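Local structure of probable benzoylformate decarboxylase (7ORX) at residues Thr86-Ser91 / Pro401-Gly405; Leu364-Ala369 / Phe506-Phe510; Gln101-Ile107 / Glu131-Ala135. The protein belongs to the thiamine-diphosphate-dependent enzymes and binds thiamine diphosphate and a sodium ion in an assembly of four like chains. All blocks are in the same frame, centred on the assembly; numbering follows the deposited sequence.

Following the chain from the N terminus, interaction 1 opens first, on helix 82-90, and waits some 310 residues for its partner loop 401-405. Interaction 3 is nested inside that span: 101-107 meets 131-135 only 24 residues on, joining two loops of the N-terminal domain. Interaction 2 opens at 364-369, before interaction 1 has closed, and ends at 506-510, so the two cross. Interaction 1 ties the N-terminal domain to the C-terminal one, whereas interaction 2 pairs two helices over the C-terminal sheet. Interactions 2 and 3 sit on opposite sides of the chain's centre, their nearest atoms about 42 Å apart, and interactions 1 and 3 both touch the second subunit.

Interaction 1: residues Thr86-Ser91 / Pro401-Gly405; sequences TNSVYS and PASGG. With TPP (thiamine diphosphate), chain I.
Asn87 reaches from helix 82-90 to the loop 401-405 and grips it with both ends of its amide, the oxygen within the turn Pro401-Gly404 and the nitrogen at Gly405 just after it. With CG beside the backbone N (chi1 -77°), the side chain lies alongside Pro401, pointing the same way. Asn87 OD1 then takes the N-H of Ser403 in its carbonyl plane, 2.8 Å from Ser403 N, and a weak, longer bond from Gly405 N adds to the grip. On the other arm, Asn87 ND2 donates a hydrogen bond to Gly405 O at 2.8 Å, almost in the amide plane. Oxygen and nitrogen are thus told apart by their partners, and the flip of the amide is settled.

Ser403 turns its OG between its own backbone N and carbonyl carbon (chi1 85°), back toward the helix. There Ser403 OG stands 3.0 Å from Thr86 OG1 and 3.2 Å from Asn87 OD1, two acceptors for one proton; Thr86 OG1 is also bonded to Gly83 O.

Three residues on from Asn87, Tyr90 CB lies against Ala402 CB at 3.8 Å, while Tyr90 CD2 meets Ser403 CB at 3.6 Å. The ring makes a cation-pi contact with Arg282, and its hydroxyl bonds Glu110 of the second subunit. Ala402 CB also packs against Ser91 CB, 3.9 Å away.

The turn itself is a type I beta turn, closed by Gly404 N to Pro401 O. Gly404 O faces the cofactor: N4' of thiamine diphosphate donates to Gly404 O at 2.6 Å, nearly straight (172°). A backbone carbonyl receiving the 4'-amino group is characteristic of the cofactor site of thiamine-diphosphate enzymes, and here Asn87 of the N-terminal domain holds the neighbouring residues of that loop.

Interaction 2: residues Leu364-Ala369 / Phe506-Phe510; sequences LVRAGA and FTTAF
Phe506 and Phe510, one helical turn apart, both swing CG anti to the backbone N (chi1 175° and -170°), which sends their rings toward 364-369. The two are themselves in contact: Phe510 CB sits 3.6 Å above one face of the Phe506 ring, offset toward its rim.

Phe506 meets Leu364 and Val365, at the start of 364-369. Phe506 CD2 touches Leu364 CB at 3.8 Å, the leucine and the ring running antiparallel alongside one another, and Phe506 CZ meets Val365 CG2 at 3.8 Å. Phe510 takes the helix end, with Phe510 CE2 against Gly368 C at 3.7 Å. Gly368, having no side chain, presents bare backbone to the ring, and Ala369 CB lies in the ring plane at the edge, 3.9 Å from Phe510 CZ. Beside these, Leu364 CG rests on Thr507 OG1, which is also hydrogen-bonded to Ala503 O.

The contact is mostly apolar. The axes of 364-368 and 506-510 come within 10.3 Å, their N-to-C directions 42° apart, side by side over the parallel C-terminal sheet: Val365, Phe506 and Phe510 all bear on Ile454 of strand 452-457, Ala369 and Phe510 on Ile426 of strand 425-430, and Phe506 also on Val500 of strand 496-500.

Interaction 3: residues Gln101-Ile107 / Glu131-Ala135; sequences QQVRSTI and EPTCA
The Arg104 guanidinium lies with one face on the Cys134 backbone, Cys134 CA 3.6 Å above the plane and over its centre, while Pro132 O sits at its edge, in plane. Arg104 NH1 and NH2 both grip Pro132 O end-on, at 3.2 and 2.9 Å, from the same face of the carbonyl plane; NH2 stands well above it rather than on a lone pair. The chain is extended to CD and bends at chi3 (-90°), which turns the group flat onto the loop. NH2 is also salt-bridged to Asp165.

At the start of both segments, the Gln101 amide and Glu131 carboxylate planes stand 63° apart. Gln101 NE2 bonds Glu131 OE1 at 2.8 Å, on the syn lone pair of that oxygen, which is held as well by Ser160 OG. Gln101 OE1 accepts the N-H of Gln102, and NE2 also reaches Asn115 O, so the amide has one orientation.

Thr133 OG1 bonds Arg104 O of the third subunit, and Arg104 O bonds Thr133 OG1 of that subunit, so the contact lies at a subunit interface. Both loops leave the C-terminal ends of parallel strands, 95-101 and 128-130, with strand 157-162 between them, an arrangement typical of the alpha/beta N-terminal domain of thiamine-diphosphate enzymes.

Interaction 1: residues Thr86-Ser91 / Pro401-Gly405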
ATOM      1  N   THR C  86      -9.211 -14.017  -4.163  1.00 76.40           N
ATOM      2  CA  THR C  86     -10.182 -13.126  -4.850  1.00 77.91           C
ATOM      3  C   THR C  86     -11.592 -13.725  -4.739  1.00 76.10           C
ATOM      4  O   THR C  86     -12.548 -12.954  -4.547  1.00 77.89           O
ATOM      5  CB  THR C  86      -9.840 -12.891  -6.334  1.00 83.37           C
ATOM      6  OG1 THR C  86      -9.968 -14.092  -7.141  1.00 83.73           O
ATOM      7  CG2 THR C  86      -8.472 -12.247  -6.489  1.00 84.12           C
ATOM      8  N   ASN C  87     -11.735 -15.040  -4.914  1.00 73.00           N
ATOM      9  CA  ASN C  87     -13.072 -15.675  -4.879  1.00 71.50           C
ATOM     10  C   ASN C  87     -13.632 -15.494  -3.468  1.00 68.91           C
ATOM     11  O   ASN C  87     -14.819 -15.199  -3.349  1.00 67.41           O
ATOM     12  CB  ASN C  87     -13.041 -17.138  -5.349  1.00 71.55           C
ATOM     13  CG  ASN C  87     -12.954 -17.229  -6.862  1.00 73.95           C
ATOM     14  OD1 ASN C  87     -13.651 -16.522  -7.584  1.00 75.36           O
ATOM     15  ND2 ASN C  87     -12.097 -18.088  -7.370  1.00 74.68           N
ATOM     16  N   SER C  88     -12.774 -15.624  -2.450  1.00 68.23           N
ATOM     17  CA  SER C  88     -13.164 -15.535  -1.015  1.00 68.67           C
ATOM     18  C   SER C  88     -13.762 -14.158  -0.710  1.00 67.59           C
ATOM     19  O   SER C  88     -14.780 -14.093  -0.004  1.00 65.62           O
ATOM     20  CB  SER C  88     -12.003 -15.866  -0.156  1.00 70.21           C
ATOM     21  OG  SER C  88     -11.402 -17.091  -0.620  1.00 71.41           O
ATOM     22  N   VAL C  89     -13.201 -13.117  -1.318  1.00 67.95           N
ATOM     23  CA  VAL C  89     -13.673 -11.725  -1.144  1.00 69.42           C
ATOM     24  C   VAL C  89     -15.121 -11.641  -1.622  1.00 68.76           C
ATOM     25  O   VAL C  89     -15.988 -11.224  -0.834  1.00 68.89           O
ATOM     26  CB  VAL C  89     -12.727 -10.737  -1.853  1.00 70.92           C
ATOM     27  CG1 VAL C  89     -13.339  -9.374  -2.082  1.00 72.64           C
ATOM     28  CG2 VAL C  89     -11.415 -10.616  -1.085  1.00 70.93           C
ATOM     29  N   TYR C  90     -15.401 -12.036  -2.853  1.00 69.38           N
ATOM     30  CA  TYR C  90     -16.745 -11.835  -3.473  1.00 69.03           C
ATOM     31  C   TYR C  90     -17.743 -12.872  -2.951  1.00 65.96           C
ATOM     32  O   TYR C  90     -18.924 -12.593  -3.037  1.00 66.03           O
ATOM     33  CB  TYR C  90     -16.601 -11.743  -4.983  1.00 70.66           C
ATOM     34  CG  TYR C  90     -15.932 -10.469  -5.413  1.00 74.55           C
ATOM     35  CD1 TYR C  90     -16.625  -9.275  -5.380  1.00 77.61           C
ATOM     36  CD2 TYR C  90     -14.603 -10.434  -5.817  1.00 77.02           C
ATOM     37  CE1 TYR C  90     -16.029  -8.083  -5.757  1.00 81.13           C
ATOM     38  CE2 TYR C  90     -13.995  -9.250  -6.207  1.00 79.46           C
ATOM     39  CZ  TYR C  90     -14.709  -8.064  -6.178  1.00 82.91           C
ATOM     40  OH  TYR C  90     -14.100  -6.871  -6.491  1.00 88.35           O
ATOM     41  N   SER C  91     -17.286 -13.967  -2.353  1.00 63.83           N
ATOM     42  CA  SER C  91     -18.172 -14.982  -1.745  1.00 64.36           C
ATOM     43  C   SER C  91     -18.396 -14.699  -0.257  1.00 65.31           C
ATOM     44  O   SER C  91     -19.142 -15.464   0.374  1.00 63.22           O
ATOM     45  CB  SER C  91     -17.657 -16.377  -1.986  1.00 64.32           C
ATOM     46  OG  SER C  91     -16.480 -16.684  -1.270  1.00 63.55           O
ATOM     47  N   PRO C 401     -17.340 -20.005  -8.686  1.00 68.67           N
ATOM     48  CA  PRO C 401     -16.364 -19.025  -8.233  1.00 70.19           C
ATOM     49  C   PRO C 401     -16.906 -17.597  -8.336  1.00 71.11           C
ATOM     50  O   PRO C 401     -17.252 -17.186  -9.432  1.00 75.76           O
ATOM     51  CB  PRO C 401     -15.159 -19.220  -9.181  1.00 70.97           C
ATOM     52  CG  PRO C 401     -15.691 -20.025 -10.331  1.00 70.24           C
ATOM     53  CD  PRO C 401     -16.799 -20.861  -9.747  1.00 69.25           C
ATOM     54  N   ALA C 402     -16.891 -16.860  -7.230  1.00 70.74           N
ATOM     55  CA  ALA C 402     -17.598 -15.563  -7.110  1.00 68.80           C
ATOM     56  C   ALA C 402     -16.841 -14.443  -7.819  1.00 67.48           C
ATOM     57  O   ALA C 402     -17.452 -13.415  -8.011  1.00 66.37           O
ATOM     58  CB  ALA C 402     -17.897 -15.237  -5.662  1.00 66.79           C
ATOM     59  N   SER C 403     -15.590 -14.616  -8.215  1.00 68.45           N
ATOM     60  CA  SER C 403     -14.907 -13.622  -9.084  1.00 71.99           C
ATOM     61  C   SER C 403     -14.402 -14.305 -10.359  1.00 73.43           C
ATOM     62  O   SER C 403     -13.516 -13.774 -11.013  1.00 74.12           O
ATOM     63  CB  SER C 403     -13.797 -12.909  -8.365  1.00 72.30           C
ATOM     64  OG  SER C 403     -12.599 -13.677  -8.434  1.00 74.65           O
ATOM     65  N   GLY C 404     -14.979 -15.444 -10.716  1.00 77.54           N
ATOM     66  CA  GLY C 404     -14.581 -16.229 -11.902  1.00 78.95           C
ATOM     67  C   GLY C 404     -13.090 -16.509 -11.928  1.00 80.92           C
ATOM     68  O   GLY C 404     -12.565 -16.780 -13.001  1.00 83.73           O
ATOM     69  N   GLY C 405     -12.429 -16.430 -10.774  1.00 83.18           N
ATOM     70  CA  GLY C 405     -11.063 -16.940 -10.587  1.00 83.54           C
ATOM     71  C   GLY C 405     -11.052 -18.441 -10.758  1.00 82.70           C
ATOM     72  O   GLY C 405     -11.653 -19.128  -9.908  1.00 83.65           O
TER
HETATM   73  N1' TPP I 601      -7.374 -17.509 -15.649  1.00 77.55           N
HETATM   74  C2' TPP I 601      -8.047 -17.555 -14.492  1.00 80.67           C
HETATM   75  CM2 TPP I 601      -7.282 -17.853 -13.244  1.00 81.97           C
HETATM   76  N3' TPP I 601      -9.356 -17.343 -14.368  1.00 78.00           N
HETATM   77  C4' TPP I 601     -10.047 -17.055 -15.484  1.00 78.49           C
HETATM   78  N4' TPP I 601     -11.360 -16.840 -15.326  1.00 78.57           N
HETATM   79  C5' TPP I 601      -9.430 -16.998 -16.756  1.00 77.74           C
HETATM   80  C6' TPP I 601      -8.067 -17.225 -16.759  1.00 72.67           C
HETATM   81  C7' TPP I 601     -10.190 -16.701 -18.039  1.00 83.19           C
HETATM   82  N3  TPP I 601     -11.132 -17.776 -18.439  1.00 83.33           N
HETATM   83  C2  TPP I 601     -12.457 -17.622 -18.360  1.00 87.60           C
HETATM   84  S1  TPP I 601     -13.329 -18.971 -18.960  1.00 84.99           S
HETATM   85  C5  TPP I 601     -11.821 -19.751 -19.331  1.00 91.47           C
HETATM   86  C4  TPP I 601     -10.746 -19.028 -18.923  1.00 88.71           C
HETATM   87  CM4 TPP I 601      -9.312 -19.461 -19.009  1.00 85.90           C
HETATM   88  C6  TPP I 601     -11.797 -21.056 -20.077  1.00 86.98           C
HETATM   89  C7  TPP I 601     -11.974 -22.257 -19.195  1.00 89.35           C
HETATM   90  O7  TPP I 601     -13.088 -22.998 -19.728  1.00 84.16           O
HETATM   91  PA  TPP I 601     -13.324 -24.530 -19.347  1.00 78.77           P
HETATM   92  O1A TPP I 601     -13.098 -24.946 -17.930  1.00 84.94           O
HETATM   93  O2A TPP I 601     -12.538 -25.274 -20.373  1.00109.98           O
HETATM   94  O3A TPP I 601     -14.898 -24.539 -19.656  1.00 76.23           O
HETATM   95  PB  TPP I 601     -15.675 -24.189 -21.044  1.00 83.26           P
HETATM   96  O1B TPP I 601     -17.162 -24.396 -20.808  1.00 70.48           O
HETATM   97  O2B TPP I 601     -15.324 -22.763 -21.412  1.00 64.48           O
HETATM   98  O3B TPP I 601     -15.107 -25.185 -22.032  1.00 90.75           O

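Interaction 2: residues Leu364-Ala369 / Phe506-Phe510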
ATOM      1  N   LEU C 364     -29.122 -35.944 -17.605  1.00 78.07           N
ATOM      2  CA  LEU C 364     -28.613 -37.226 -17.032  1.00 80.04           C
ATOM      3  C   LEU C 364     -28.183 -36.983 -15.574  1.00 79.84           C
ATOM      4  O   LEU C 364     -28.527 -37.791 -14.719  1.00 81.87           O
ATOM      5  CB  LEU C 364     -27.450 -37.755 -17.873  1.00 80.61           C
ATOM      6  CG  LEU C 364     -27.827 -38.706 -19.006  1.00 85.27           C
ATOM      7  CD1 LEU C 364     -29.290 -38.561 -19.457  1.00 86.63           C
ATOM      8  CD2 LEU C 364     -26.869 -38.494 -20.188  1.00 86.68           C
ATOM      9  N   VAL C 365     -27.479 -35.900 -15.267  1.00 76.17           N
ATOM     10  CA  VAL C 365     -27.090 -35.662 -13.855  1.00 76.21           C
ATOM     11  C   VAL C 365     -28.362 -35.464 -13.011  1.00 75.04           C
ATOM     12  O   VAL C 365     -28.419 -36.002 -11.921  1.00 74.10           O
ATOM     13  CB  VAL C 365     -26.114 -34.479 -13.739  1.00 76.42           C
ATOM     14  CG1 VAL C 365     -25.955 -34.007 -12.306  1.00 73.60           C
ATOM     15  CG2 VAL C 365     -24.765 -34.829 -14.374  1.00 76.85           C
ATOM     16  N   ARG C 366     -29.362 -34.742 -13.499  1.00 74.36           N
ATOM     17  CA  ARG C 366     -30.622 -34.541 -12.748  1.00 75.08           C
ATOM     18  C   ARG C 366     -31.225 -35.903 -12.389  1.00 78.00           C
ATOM     19  O   ARG C 366     -31.554 -36.114 -11.218  1.00 81.68           O
ATOM     20  CB  ARG C 366     -31.625 -33.700 -13.546  1.00 73.99           C
ATOM     21  CG  ARG C 366     -32.942 -33.462 -12.820  1.00 72.97           C
ATOM     22  CD  ARG C 366     -33.964 -32.727 -13.655  1.00 73.47           C
ATOM     23  NE  ARG C 366     -34.451 -33.386 -14.893  1.00 75.29           N
ATOM     24  CZ  ARG C 366     -34.170 -33.002 -16.138  1.00 75.22           C
ATOM     25  NH1 ARG C 366     -33.362 -31.988 -16.381  1.00 74.90           N
ATOM     26  NH2 ARG C 366     -34.678 -33.656 -17.152  1.00 76.48           N
ATOM     27  N   ALA C 367     -31.367 -36.788 -13.368  1.00 79.83           N
ATOM     28  CA  ALA C 367     -32.023 -38.109 -13.241  1.00 82.98           C
ATOM     29  C   ALA C 367     -31.231 -39.049 -12.325  1.00 85.15           C
ATOM     30  O   ALA C 367     -31.856 -39.882 -11.683  1.00 92.73           O
ATOM     31  CB  ALA C 367     -32.180 -38.700 -14.611  1.00 85.25           C
ATOM     32  N   GLY C 368     -29.902 -38.961 -12.284  1.00 85.26           N
ATOM     33  CA  GLY C 368     -29.032 -39.881 -11.513  1.00 83.51           C
ATOM     34  C   GLY C 368     -28.764 -39.410 -10.101  1.00 83.75           C
ATOM     35  O   GLY C 368     -28.503 -40.230  -9.275  1.00 86.66           O
ATOM     36  N   ALA C 369     -28.777 -38.111  -9.833  1.00 82.21           N
ATOM     37  CA  ALA C 369     -28.143 -37.517  -8.638  1.00 81.43           C
ATOM     38  C   ALA C 369     -29.172 -37.452  -7.535  1.00 82.04           C
ATOM     39  O   ALA C 369     -30.331 -37.191  -7.802  1.00 82.19           O
ATOM     40  CB  ALA C 369     -27.622 -36.130  -8.911  1.00 80.08           C
ATOM     41  N   PHE C 506     -22.276 -42.821 -19.605  1.00 86.22           N
ATOM     42  CA  PHE C 506     -22.290 -41.804 -18.543  1.00 83.29           C
ATOM     43  C   PHE C 506     -23.231 -42.265 -17.428  1.00 82.02           C
ATOM     44  O   PHE C 506     -22.789 -42.262 -16.273  1.00 82.52           O
ATOM     45  CB  PHE C 506     -22.727 -40.420 -19.010  1.00 81.38           C
ATOM     46  CG  PHE C 506     -22.809 -39.508 -17.823  1.00 79.35           C
ATOM     47  CD1 PHE C 506     -21.655 -39.040 -17.230  1.00 78.65           C
ATOM     48  CD2 PHE C 506     -24.025 -39.232 -17.223  1.00 79.26           C
ATOM     49  CE1 PHE C 506     -21.720 -38.275 -16.073  1.00 78.35           C
ATOM     50  CE2 PHE C 506     -24.088 -38.455 -16.070  1.00 79.01           C
ATOM     51  CZ  PHE C 506     -22.934 -37.985 -15.486  1.00 77.69           C
ATOM     52  N   THR C 507     -24.469 -42.644 -17.742  1.00 80.04           N
ATOM     53  CA  THR C 507     -25.473 -43.043 -16.720  1.00 79.39           C
ATOM     54  C   THR C 507     -24.878 -44.157 -15.851  1.00 80.00           C
ATOM     55  O   THR C 507     -25.075 -44.131 -14.645  1.00 78.79           O
ATOM     56  CB  THR C 507     -26.808 -43.481 -17.343  1.00 79.34           C
ATOM     57  OG1 THR C 507     -27.428 -42.311 -17.859  1.00 78.57           O
ATOM     58  CG2 THR C 507     -27.719 -44.213 -16.379  1.00 79.51           C
ATOM     59  N   THR C 508     -24.128 -45.079 -16.447  1.00 83.72           N
ATOM     60  CA  THR C 508     -23.463 -46.238 -15.779  1.00 85.80           C
ATOM     61  C   THR C 508     -22.357 -45.720 -14.847  1.00 84.83           C
ATOM     62  O   THR C 508     -22.432 -46.022 -13.644  1.00 85.61           O
ATOM     63  CB  THR C 508     -22.919 -47.243 -16.802  1.00 88.58           C
ATOM     64  OG1 THR C 508     -24.036 -47.829 -17.480  1.00 91.65           O
ATOM     65  CG2 THR C 508     -22.076 -48.343 -16.189  1.00 90.70           C
ATOM     66  N   ALA C 509     -21.366 -44.998 -15.390  1.00 82.52           N
ATOM     67  CA  ALA C 509     -20.185 -44.477 -14.660  1.00 79.22           C
ATOM     68  C   ALA C 509     -20.655 -43.628 -13.471  1.00 77.31           C
ATOM     69  O   ALA C 509     -20.062 -43.759 -12.393  1.00 76.78           O
ATOM     70  CB  ALA C 509     -19.273 -43.724 -15.610  1.00 77.49           C
ATOM     71  N   PHE C 510     -21.694 -42.826 -13.671  1.00 76.85           N
ATOM     72  CA  PHE C 510     -22.276 -41.920 -12.655  1.00 78.05           C
ATOM     73  C   PHE C 510     -22.959 -42.735 -11.561  1.00 79.72           C
ATOM     74  O   PHE C 510     -22.676 -42.440 -10.400  1.00 84.00           O
ATOM     75  CB  PHE C 510     -23.247 -40.928 -13.297  1.00 78.56           C
ATOM     76  CG  PHE C 510     -23.725 -39.802 -12.414  1.00 77.71           C
ATOM     77  CD1 PHE C 510     -22.834 -39.020 -11.697  1.00 78.05           C
ATOM     78  CD2 PHE C 510     -25.070 -39.506 -12.332  1.00 77.43           C
ATOM     79  CE1 PHE C 510     -23.282 -37.980 -10.893  1.00 77.47           C
ATOM     80  CE2 PHE C 510     -25.518 -38.488 -11.518  1.00 76.65           C
ATOM     81  CZ  PHE C 510     -24.626 -37.722 -10.799  1.00 76.85           C
TER

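Interaction 3: residues Gln101-Ile107 / Glu131-Ala135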
ATOM      1  N   GLN C 101       6.503 -16.756   9.099  1.00 73.72           N
ATOM      2  CA  GLN C 101       7.514 -15.731   8.762  1.00 74.52           C
ATOM      3  C   GLN C 101       8.832 -16.169   9.388  1.00 75.33           C
ATOM      4  O   GLN C 101       8.828 -16.970  10.317  1.00 75.78           O
ATOM      5  CB  GLN C 101       7.013 -14.369   9.222  1.00 74.28           C
ATOM      6  CG  GLN C 101       8.058 -13.284   9.236  1.00 76.03           C
ATOM      7  CD  GLN C 101       8.428 -12.863   7.830  1.00 76.65           C
ATOM      8  OE1 GLN C 101       9.169 -13.572   7.129  1.00 76.21           O
ATOM      9  NE2 GLN C 101       7.929 -11.695   7.429  1.00 74.28           N
ATOM     10  N   GLN C 102       9.923 -15.661   8.853  1.00 78.34           N
ATOM     11  CA  GLN C 102      11.305 -15.992   9.272  1.00 82.25           C
ATOM     12  C   GLN C 102      11.521 -15.452  10.698  1.00 79.07           C
ATOM     13  O   GLN C 102      10.672 -14.713  11.211  1.00 78.16           O
ATOM     14  CB  GLN C 102      12.159 -15.434   8.134  1.00 88.20           C
ATOM     15  CG  GLN C 102      13.642 -15.712   8.186  1.00 92.37           C
ATOM     16  CD  GLN C 102      14.009 -17.169   8.191  1.00 92.47           C
ATOM     17  OE1 GLN C 102      14.378 -17.718   9.221  1.00 99.01           O
ATOM     18  NE2 GLN C 102      13.985 -17.776   7.033  1.00 91.28           N
ATOM     19  N   VAL C 103      12.563 -15.885  11.378  1.00 78.83           N
ATOM     20  CA  VAL C 103      12.841 -15.433  12.770  1.00 79.59           C
ATOM     21  C   VAL C 103      12.807 -13.899  12.801  1.00 79.94           C
ATOM     22  O   VAL C 103      13.370 -13.273  11.928  1.00 81.48           O
ATOM     23  CB  VAL C 103      14.172 -16.014  13.282  1.00 81.19           C
ATOM     24  CG1 VAL C 103      14.746 -15.280  14.464  1.00 81.58           C
ATOM     25  CG2 VAL C 103      14.014 -17.479  13.627  1.00 82.44           C
ATOM     26  N   ARG C 104      12.189 -13.331  13.823  1.00 81.14           N
ATOM     27  CA  ARG C 104      11.823 -11.895  13.932  1.00 80.54           C
ATOM     28  C   ARG C 104      13.073 -11.011  13.783  1.00 83.16           C
ATOM     29  O   ARG C 104      13.008 -10.058  13.004  1.00 85.28           O
ATOM     30  CB  ARG C 104      11.075 -11.725  15.256  1.00 77.90           C
ATOM     31  CG  ARG C 104      10.402 -10.380  15.382  1.00 76.32           C
ATOM     32  CD  ARG C 104       9.581 -10.315  16.652  1.00 75.36           C
ATOM     33  NE  ARG C 104       8.224 -10.773  16.418  1.00 72.75           N
ATOM     34  CZ  ARG C 104       7.226 -10.029  15.916  1.00 71.42           C
ATOM     35  NH1 ARG C 104       7.421  -8.760  15.600  1.00 71.61           N
ATOM     36  NH2 ARG C 104       6.026 -10.562  15.711  1.00 69.88           N
ATOM     37  N   SER C 105      14.194 -11.340  14.434  1.00 85.07           N
ATOM     38  CA  SER C 105      15.454 -10.541  14.342  1.00 87.91           C
ATOM     39  C   SER C 105      16.053 -10.528  12.915  1.00 90.31           C
ATOM     40  O   SER C 105      16.800  -9.585  12.623  1.00 93.38           O
ATOM     41  CB  SER C 105      16.489 -10.940  15.384  1.00 87.90           C
ATOM     42  OG  SER C 105      16.601 -12.344  15.534  1.00 86.58           O
ATOM     43  N   THR C 106      15.723 -11.474  12.024  1.00 90.25           N
ATOM     44  CA  THR C 106      16.416 -11.660  10.716  1.00 92.60           C
ATOM     45  C   THR C 106      15.612 -11.115   9.509  1.00 93.25           C
ATOM     46  O   THR C 106      16.186 -11.077   8.383  1.00 95.37           O
ATOM     47  CB  THR C 106      16.776 -13.140  10.466  1.00 94.42           C
ATOM     48  OG1 THR C 106      15.605 -13.936  10.222  1.00 89.80           O
ATOM     49  CG2 THR C 106      17.605 -13.721  11.601  1.00 95.80           C
ATOM     50  N   ILE C 107      14.351 -10.707   9.678  1.00 91.07           N
ATOM     51  CA  ILE C 107      13.479 -10.284   8.530  1.00 89.33           C
ATOM     52  C   ILE C 107      14.109  -9.062   7.827  1.00 89.63           C
ATOM     53  O   ILE C 107      14.111  -9.034   6.611  1.00 90.39           O
ATOM     54  CB  ILE C 107      12.034 -10.018   9.006  1.00 89.11           C
ATOM     55  CG1 ILE C 107      11.363 -11.284   9.554  1.00 88.50           C
ATOM     56  CG2 ILE C 107      11.195  -9.385   7.906  1.00 87.70           C
ATOM     57  CD1 ILE C 107      10.240 -11.007  10.547  1.00 87.08           C
ATOM     58  N   GLU C 131       0.997  -8.059  10.582  1.00 75.71           N
ATOM     59  CA  GLU C 131       2.177  -8.751  11.160  1.00 80.79           C
ATOM     60  C   GLU C 131       2.297  -8.250  12.601  1.00 79.79           C
ATOM     61  O   GLU C 131       2.808  -7.161  12.789  1.00 78.53           O
ATOM     62  CB  GLU C 131       3.442  -8.525  10.303  1.00 86.47           C
ATOM     63  CG  GLU C 131       4.658  -9.360  10.760  1.00 91.43           C
ATOM     64  CD  GLU C 131       5.841  -9.525   9.795  1.00 96.24           C
ATOM     65  OE1 GLU C 131       5.937 -10.592   9.089  1.00 98.95           O
ATOM     66  OE2 GLU C 131       6.726  -8.625   9.791  1.00 98.85           O
ATOM     67  N   PRO C 132       1.864  -8.992  13.653  1.00 78.00           N
ATOM     68  CA  PRO C 132       1.912  -8.459  15.018  1.00 80.53           C
ATOM     69  C   PRO C 132       3.291  -7.870  15.344  1.00 81.82           C
ATOM     70  O   PRO C 132       4.301  -8.370  14.849  1.00 82.85           O
ATOM     71  CB  PRO C 132       1.641  -9.649  15.937  1.00 79.43           C
ATOM     72  CG  PRO C 132       0.948 -10.662  15.031  1.00 78.14           C
ATOM     73  CD  PRO C 132       1.450 -10.397  13.630  1.00 76.59           C
ATOM     74  N   THR C 133       3.329  -6.814  16.149  1.00 81.80           N
ATOM     75  CA  THR C 133       4.587  -6.075  16.426  1.00 83.11           C
ATOM     76  C   THR C 133       5.485  -6.841  17.413  1.00 81.64           C
ATOM     77  O   THR C 133       6.665  -6.461  17.543  1.00 80.16           O
ATOM     78  CB  THR C 133       4.247  -4.669  16.911  1.00 86.99           C
ATOM     79  OG1 THR C 133       3.400  -4.825  18.056  1.00 87.50           O
ATOM     80  CG2 THR C 133       3.589  -3.881  15.792  1.00 86.81           C
ATOM     81  N   CYS C 134       4.965  -7.874  18.083  1.00 79.72           N
ATOM     82  CA  CYS C 134       5.741  -8.745  18.997  1.00 80.39           C
ATOM     83  C   CYS C 134       5.020 -10.080  19.210  1.00 77.16           C
ATOM     84  O   CYS C 134       3.842 -10.153  18.995  1.00 76.44           O
ATOM     85  CB  CYS C 134       5.924  -8.057  20.347  1.00 84.65           C
ATOM     86  SG  CYS C 134       4.350  -7.436  21.008  1.00 87.47           S
ATOM     87  N   ALA C 135       5.738 -11.075  19.708  1.00 77.33           N
ATOM     88  CA  ALA C 135       5.196 -12.400  20.059  1.00 76.87           C
ATOM     89  C   ALA C 135       3.988 -12.250  20.989  1.00 79.24           C
ATOM     90  O   ALA C 135       3.006 -12.930  20.785  1.00 79.43           O
ATOM     91  CB  ALA C 135       6.308 -13.219  20.671  1.00 77.01           C
TER